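Local coordinates for histidinol-phosphatase (Listeria monocytogenes str. 4b H7858, PDB 3DCP), which probably hydrolyses L-histidinol phosphate to L-histidinol and phosphate, a late step of histidine biosynthesis, as a metal-dependent phosphatase of the PHP family, at residues F92-L97 with G118-H123; T7-C12 with I37-P42. One frame throughout, in Å; residues are numbered along the deposited sequence.

Interaction 1 (F92-L97 with G118-H123); sequences FEVDYL and GVLSLH. With FE (Fe (III) ion), chain E; FE (Fe (III) ion), chain F.
Phe-92 O accepts a hydrogen bond from Val-119 N, opening a parallel ladder between neighbouring strands of a beta-alpha-beta unit, with helix 101-111 as the crossover, in the barrel-related PHP fold. The short strand axes run 4.5 Å apart at closest approach, with 24° between their directions. At Glu-93 the ladder turns to metal chemistry: its side chain, extended beyond CG, spreads its two carboxylate oxygens over two iron ions, OE1 binding iron F and OE2 binding iron E. Glu-93 OE2 also accepts from Ser-121 OG at 2.8 Å on its anti lone pair, a second-shell bond that helps fix the rotation of the bridging carboxylate. Val-94 uses both backbone polar atoms, N donating to Val-119 O and O accepting from Ser-121 N (2.8 Å, 168° at the hydrogen). On the face shared by Val-94 and Leu-120, the leucine CD2 lies 3.6 Å from Tyr-96 CB, and helices 101-111 and 152-168 cover this side. Asp-95 shares the metal-facing side with Glu-93. Asp-95 OD1 accepts from His-123 ND1 at 2.8 Å, from above the carboxylate plane yet close to the imidazole plane, the two flat groups being 65° apart. This second-shell carboxylate orients the ring and would probably make it a stronger donor to iron E through NE2. Tyr-96 N closes the ladder on Ser-121 O at 2.8 Å, while Tyr-96 OH is hydrogen-bonded to Glu-101 OE2. Water 1 ties the ends of the two segments together, donating to Asp-95 OD1 and Tyr-96 O and accepting from His-123 N at 2.8 Å.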
loop_
_atom_site.group_PDB
_atom_site.type_symbol
_atom_site.label_atom_id
_atom_site.label_comp_id
_atom_site.label_asym_id
_atom_site.label_seq_id
_atom_site.Cartn_x
_atom_site.Cartn_y
_atom_site.Cartn_z
ATOM N N PHE A 92 -3.099 6.967 -7.553
ATOM C CA PHE A 92 -2.044 7.088 -6.561
ATOM C C PHE A 92 -2.194 6.111 -5.418
ATOM O O PHE A 92 -3.301 5.684 -5.082
ATOM C CB PHE A 92 -2.061 8.477 -5.901
ATOM C CG PHE A 92 -1.821 9.615 -6.844
ATOM C CD1 PHE A 92 -0.542 9.877 -7.323
ATOM C CD2 PHE A 92 -2.876 10.438 -7.240
ATOM C CE1 PHE A 92 -0.306 10.945 -8.185
ATOM C CE2 PHE A 92 -2.657 11.513 -8.103
ATOM C CZ PHE A 92 -1.367 11.767 -8.576
ATOM N N GLU A 93 -1.061 5.758 -4.821
ATOM C CA GLU A 93 -1.103 4.988 -3.595
ATOM C C GLU A 93 -1.067 6.163 -2.619
ATOM O O GLU A 93 -0.029 6.795 -2.434
ATOM C CB GLU A 93 0.134 4.129 -3.391
ATOM C CG GLU A 93 0.196 3.604 -1.966
ATOM C CD GLU A 93 1.167 2.457 -1.790
ATOM O OE1 GLU A 93 2.161 2.407 -2.528
ATOM O OE2 GLU A 93 0.942 1.625 -0.899
ATOM N N VAL A 94 -2.217 6.492 -2.056
ATOM C CA VAL A 94 -2.304 7.625 -1.152
ATOM C C VAL A 94 -1.973 7.277 0.283
ATOM O O VAL A 94 -2.549 6.361 0.859
ATOM C CB VAL A 94 -3.708 8.254 -1.208
ATOM C CG1 VAL A 94 -3.770 9.462 -0.275
ATOM C CG2 VAL A 94 -4.044 8.651 -2.642
ATOM N N ASP A 95 -1.030 8.022 0.853
ATOM C CA ASP A 95 -0.622 7.826 2.238
ATOM C C ASP A 95 -1.678 8.371 3.186
ATOM O O ASP A 95 -2.087 9.533 3.062
ATOM C CB ASP A 95 0.678 8.578 2.527
ATOM C CG ASP A 95 1.906 7.717 2.369
ATOM O OD1 ASP A 95 2.213 6.939 3.300
ATOM O OD2 ASP A 95 2.569 7.830 1.315
ATOM N N TYR A 96 -2.142 7.539 4.112
ATOM C CA TYR A 96 -3.061 8.043 5.117
ATOM C C TYR A 96 -2.142 8.644 6.183
ATOM O O TYR A 96 -1.388 7.934 6.846
ATOM C CB TYR A 96 -3.925 6.937 5.729
ATOM C CG TYR A 96 -4.836 7.485 6.806
ATOM C CD1 TYR A 96 -5.837 8.413 6.495
ATOM C CD2 TYR A 96 -4.644 7.151 8.144
ATOM C CE1 TYR A 96 -6.612 8.998 7.493
ATOM C CE2 TYR A 96 -5.416 7.730 9.148
ATOM C CZ TYR A 96 -6.391 8.651 8.813
ATOM O OH TYR A 96 -7.129 9.237 9.807
ATOM N N LEU A 97 -2.158 9.962 6.300
ATOM C CA LEU A 97 -1.312 10.632 7.270
ATOM C C LEU A 97 -2.136 11.032 8.483
ATOM O O LEU A 97 -2.945 11.956 8.427
ATOM C CB LEU A 97 -0.655 11.853 6.620
ATOM C CG LEU A 97 0.200 11.560 5.378
ATOM C CD1 LEU A 97 0.624 12.868 4.713
ATOM C CD2 LEU A 97 1.426 10.736 5.762
ATOM N N GLY A 118 -7.204 3.760 -7.252
ATOM C CA GLY A 118 -6.393 4.233 -6.148
ATOM C C GLY A 118 -6.297 3.267 -4.988
ATOM O O GLY A 118 -7.095 2.343 -4.855
ATOM N N VAL A 119 -5.299 3.495 -4.144
ATOM C CA VAL A 119 -5.081 2.685 -2.958
ATOM C C VAL A 119 -4.761 3.647 -1.824
ATOM O O VAL A 119 -4.030 4.622 -2.025
ATOM C CB VAL A 119 -3.882 1.719 -3.139
ATOM C CG1 VAL A 119 -3.664 0.912 -1.865
ATOM C CG2 VAL A 119 -4.131 0.783 -4.324
ATOM N N LEU A 120 -5.329 3.389 -0.649
ATOM C CA LEU A 120 -5.070 4.209 0.531
ATOM C C LEU A 120 -4.231 3.327 1.451
ATOM O O LEU A 120 -4.687 2.265 1.868
ATOM C CB LEU A 120 -6.377 4.571 1.226
ATOM C CG LEU A 120 -6.532 5.929 1.921
ATOM C CD1 LEU A 120 -7.535 5.782 3.073
ATOM C CD2 LEU A 120 -5.207 6.447 2.431
ATOM N N SER A 121 -3.019 3.769 1.771
ATOM C CA SER A 121 -2.117 2.968 2.594
ATOM C C SER A 121 -1.554 3.661 3.829
ATOM O O SER A 121 -1.302 4.869 3.832
ATOM C CB SER A 121 -0.936 2.471 1.742
ATOM O OG SER A 121 -1.365 1.705 0.630
ATOM N N LEU A 122 -1.321 2.875 4.871
ATOM C CA LEU A 122 -0.745 3.393 6.102
ATOM C C LEU A 122 0.747 3.007 6.080
ATOM O O LEU A 122 1.074 1.817 6.069
ATOM C CB LEU A 122 -1.440 2.757 7.304
ATOM C CG LEU A 122 -1.540 3.537 8.619
ATOM C CD1 LEU A 122 -1.341 2.575 9.787
ATOM C CD2 LEU A 122 -0.520 4.659 8.661
ATOM N N HIS A 123 1.632 4.008 6.073
ATOM C CA HIS A 123 3.088 3.780 6.044
ATOM C C HIS A 123 3.825 4.414 7.223
ATOM O O HIS A 123 4.962 4.038 7.522
ATOM C CB HIS A 123 3.709 4.335 4.757
ATOM C CG HIS A 123 3.253 3.647 3.512
ATOM N ND1 HIS A 123 2.716 4.330 2.440
ATOM C CD2 HIS A 123 3.257 2.339 3.158
ATOM C CE1 HIS A 123 2.408 3.474 1.483
ATOM N NE2 HIS A 123 2.726 2.258 1.895
HETATM FE FE FE E . 2.692 0.779 0.311
HETATM FE FE FE F . 3.001 0.427 -3.205
HETATM O O HOH W 1 1.210 6.756 5.766
HETATM O O HOH W 2 4.207 -0.523 1.703
#

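Interaction 2 (T7-C12 with I37-P42); sequences THTEFC and IVEHAP. With ZN (zinc ion), chain D; FE (Fe (III) ion), chain F.
Thr-9 meets Glu-39 with two donors at a single oxygen: its backbone N lies 2.7 Å from Glu-39 OE1, nearly in line with the C-O bond, and its OG1 gives a proton to the same OE1 at 2.9 Å, on the anti lone pair. OG1 is also an acceptor, taking Phe-11 N in an ST turn, and Cys-12 N returns to Thr-9 O across a type I turn. The other carboxylate oxygen is equally engaged. His-8 ND1 donates to Glu-39 OE2 at 2.9 Å, 54° out of the carboxylate plane, and His-40 N reaches OE2 at 2.8 Å from the same face. The bend at chi2 (54°) folds the carboxylate back among these four donors. Where strand 3-7 runs into the loop, Thr-7 O accepts from Val-38 N of strand 34-40, and Thr-7 OG1 is hydrogen-bonded to Ser-36 O. With ND1 committed to Glu-39, His-8 turns NE2 to iron F; His-40 NE2 binds zinc at 2.3 Å. Their rings form an offset stack, centroids 4.4 Å apart and planes at 15°, with His-8 CE1 over one face of His-40. Iron F is completed by His-6, Glu-93 and Asp-258, zinc by His-14 and His-260: a trinuclear centre as in PHP-family phosphatases.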
loop_
_atom_site.group_PDB
_atom_site.type_symbol
_atom_site.label_atom_id
_atom_site.label_comp_id
_atom_site.label_asym_id
_atom_site.label_seq_id
_atom_site.Cartn_x
_atom_site.Cartn_y
_atom_site.Cartn_z
ATOM N N THR A 7 0.919 -1.038 -8.826
ATOM C CA THR A 7 2.248 -0.987 -9.433
ATOM C C THR A 7 2.843 0.417 -9.359
ATOM O O THR A 7 2.125 1.406 -9.214
ATOM C CB THR A 7 2.222 -1.414 -10.904
ATOM O OG1 THR A 7 1.577 -0.397 -11.680
ATOM C CG2 THR A 7 1.473 -2.745 -11.061
ATOM N N HIS A 8 4.162 0.496 -9.474
ATOM C CA HIS A 8 4.856 1.771 -9.395
ATOM C C HIS A 8 5.673 2.074 -10.648
ATOM O O HIS A 8 5.735 1.256 -11.565
ATOM C CB HIS A 8 5.709 1.798 -8.129
ATOM C CG HIS A 8 4.889 1.847 -6.878
ATOM N ND1 HIS A 8 4.380 3.023 -6.368
ATOM C CD2 HIS A 8 4.426 0.858 -6.077
ATOM C CE1 HIS A 8 3.643 2.757 -5.303
ATOM N NE2 HIS A 8 3.655 1.451 -5.106
ATOM N N THR A 9 6.293 3.252 -10.683
ATOM C CA THR A 9 7.022 3.694 -11.867
ATOM C C THR A 9 8.374 4.327 -11.579
ATOM O O THR A 9 8.854 4.329 -10.445
ATOM C CB THR A 9 6.201 4.743 -12.644
ATOM O OG1 THR A 9 6.174 5.970 -11.898
ATOM C CG2 THR A 9 4.772 4.259 -12.849
ATOM N N GLU A 10 8.970 4.894 -12.626
ATOM C CA GLU A 10 10.256 5.568 -12.516
ATOM C C GLU A 10 10.114 6.855 -11.700
ATOM O O GLU A 10 11.111 7.476 -11.324
ATOM C CB GLU A 10 10.819 5.891 -13.909
ATOM C CG GLU A 10 9.997 6.897 -14.728
ATOM C CD GLU A 10 8.875 6.256 -15.546
ATOM O OE1 GLU A 10 8.525 5.082 -15.292
ATOM O OE2 GLU A 10 8.337 6.940 -16.444
ATOM N N PHE A 11 8.872 7.253 -11.436
ATOM C CA PHE A 11 8.599 8.458 -10.658
ATOM C C PHE A 11 8.689 8.177 -9.158
ATOM O O PHE A 11 8.436 9.057 -8.338
ATOM C CB PHE A 11 7.213 9.008 -11.009
ATOM C CG PHE A 11 7.191 9.826 -12.269
ATOM C CD1 PHE A 11 7.464 11.191 -12.232
ATOM C CD2 PHE A 11 6.906 9.234 -13.495
ATOM C CE1 PHE A 11 7.453 11.951 -13.394
ATOM C CE2 PHE A 11 6.892 9.986 -14.668
ATOM C CZ PHE A 11 7.165 11.347 -14.617
ATOM N N CYS A 12 9.048 6.943 -8.807
ATOM C CA CYS A 12 9.198 6.548 -7.412
ATOM C C CYS A 12 10.671 6.656 -7.035
ATOM O O CYS A 12 11.510 5.929 -7.558
ATOM C CB CYS A 12 8.711 5.114 -7.203
ATOM S SG CYS A 12 8.941 4.527 -5.511
ATOM N N ILE A 37 -1.610 1.868 -12.317
ATOM C CA ILE A 37 -0.418 2.617 -11.959
ATOM C C ILE A 37 -0.834 3.536 -10.808
ATOM O O ILE A 37 -1.545 4.527 -11.005
ATOM C CB ILE A 37 0.069 3.465 -13.146
ATOM C CG1 ILE A 37 0.453 2.546 -14.307
ATOM C CG2 ILE A 37 1.234 4.343 -12.716
ATOM C CD1 ILE A 37 0.635 3.262 -15.627
ATOM N N VAL A 38 -0.413 3.179 -9.602
ATOM C CA VAL A 38 -0.756 3.950 -8.427
ATOM C C VAL A 38 0.521 4.394 -7.730
ATOM O O VAL A 38 0.922 3.849 -6.701
ATOM C CB VAL A 38 -1.629 3.114 -7.480
ATOM C CG1 VAL A 38 -3.033 2.984 -8.063
ATOM C CG2 VAL A 38 -1.025 1.721 -7.309
ATOM N N GLU A 39 1.168 5.390 -8.318
ATOM C CA GLU A 39 2.405 5.896 -7.768
ATOM C C GLU A 39 2.172 6.610 -6.437
ATOM O O GLU A 39 1.069 7.083 -6.157
ATOM C CB GLU A 39 3.060 6.846 -8.766
ATOM C CG GLU A 39 4.449 7.228 -8.358
ATOM C CD GLU A 39 5.294 6.001 -8.105
ATOM O OE1 GLU A 39 5.760 5.385 -9.089
ATOM O OE2 GLU A 39 5.463 5.644 -6.923
ATOM N N HIS A 40 3.211 6.679 -5.617
ATOM C CA HIS A 40 3.117 7.354 -4.333
ATOM C C HIS A 40 2.795 8.836 -4.468
ATOM O O HIS A 40 3.488 9.576 -5.167
ATOM C CB HIS A 40 4.429 7.211 -3.570
ATOM C CG HIS A 40 4.688 5.825 -3.084
ATOM N ND1 HIS A 40 4.012 5.275 -2.016
ATOM C CD2 HIS A 40 5.538 4.869 -3.525
ATOM C CE1 HIS A 40 4.436 4.041 -1.817
ATOM N NE2 HIS A 40 5.362 3.770 -2.718
ATOM N N ALA A 41 1.747 9.268 -3.776
ATOM C CA ALA A 41 1.363 10.672 -3.801
ATOM C C ALA A 41 2.342 11.474 -2.948
ATOM O O ALA A 41 2.846 10.981 -1.943
ATOM C CB ALA A 41 -0.058 10.835 -3.271
ATOM N N PRO A 42 2.634 12.720 -3.351
ATOM C CA PRO A 42 3.559 13.564 -2.592
ATOM C C PRO A 42 3.100 13.720 -1.137
ATOM O O PRO A 42 1.909 13.835 -0.863
ATOM C CB PRO A 42 3.520 14.886 -3.357
ATOM C CG PRO A 42 3.267 14.440 -4.775
ATOM C CD PRO A 42 2.184 13.405 -4.574
HETATM ZN ZN ZN D . 7.099 2.243 -3.086
HETATM FE FE FE F . 3.001 0.427 -3.205
HETATM O O HOH W 3 6.095 8.965 -5.935
#

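Overall arrangement
Interactions 1 and 2 are both buried, their centres about 11 Å apart, and neither is a surface contact. They meet within one sheet, where strands 34-40 and 87-95 are neighbours: Glu-93 N lies 2.8 Å from Glu-39 O, a probable hydrogen bond. Interaction 1, nearer the chain centre, is a regular strand pair whose backbone ladder carries metal ligands and their second shell. Interaction 2 joins a loop to a strand, so a buried carboxylate replaces most of the ladder as the collecting point for donors. Iron F touches both, through Glu-93 and His-8; iron E takes ligands from both segments of interaction 1, whereas interaction 2 gives zinc one ligand, His-40.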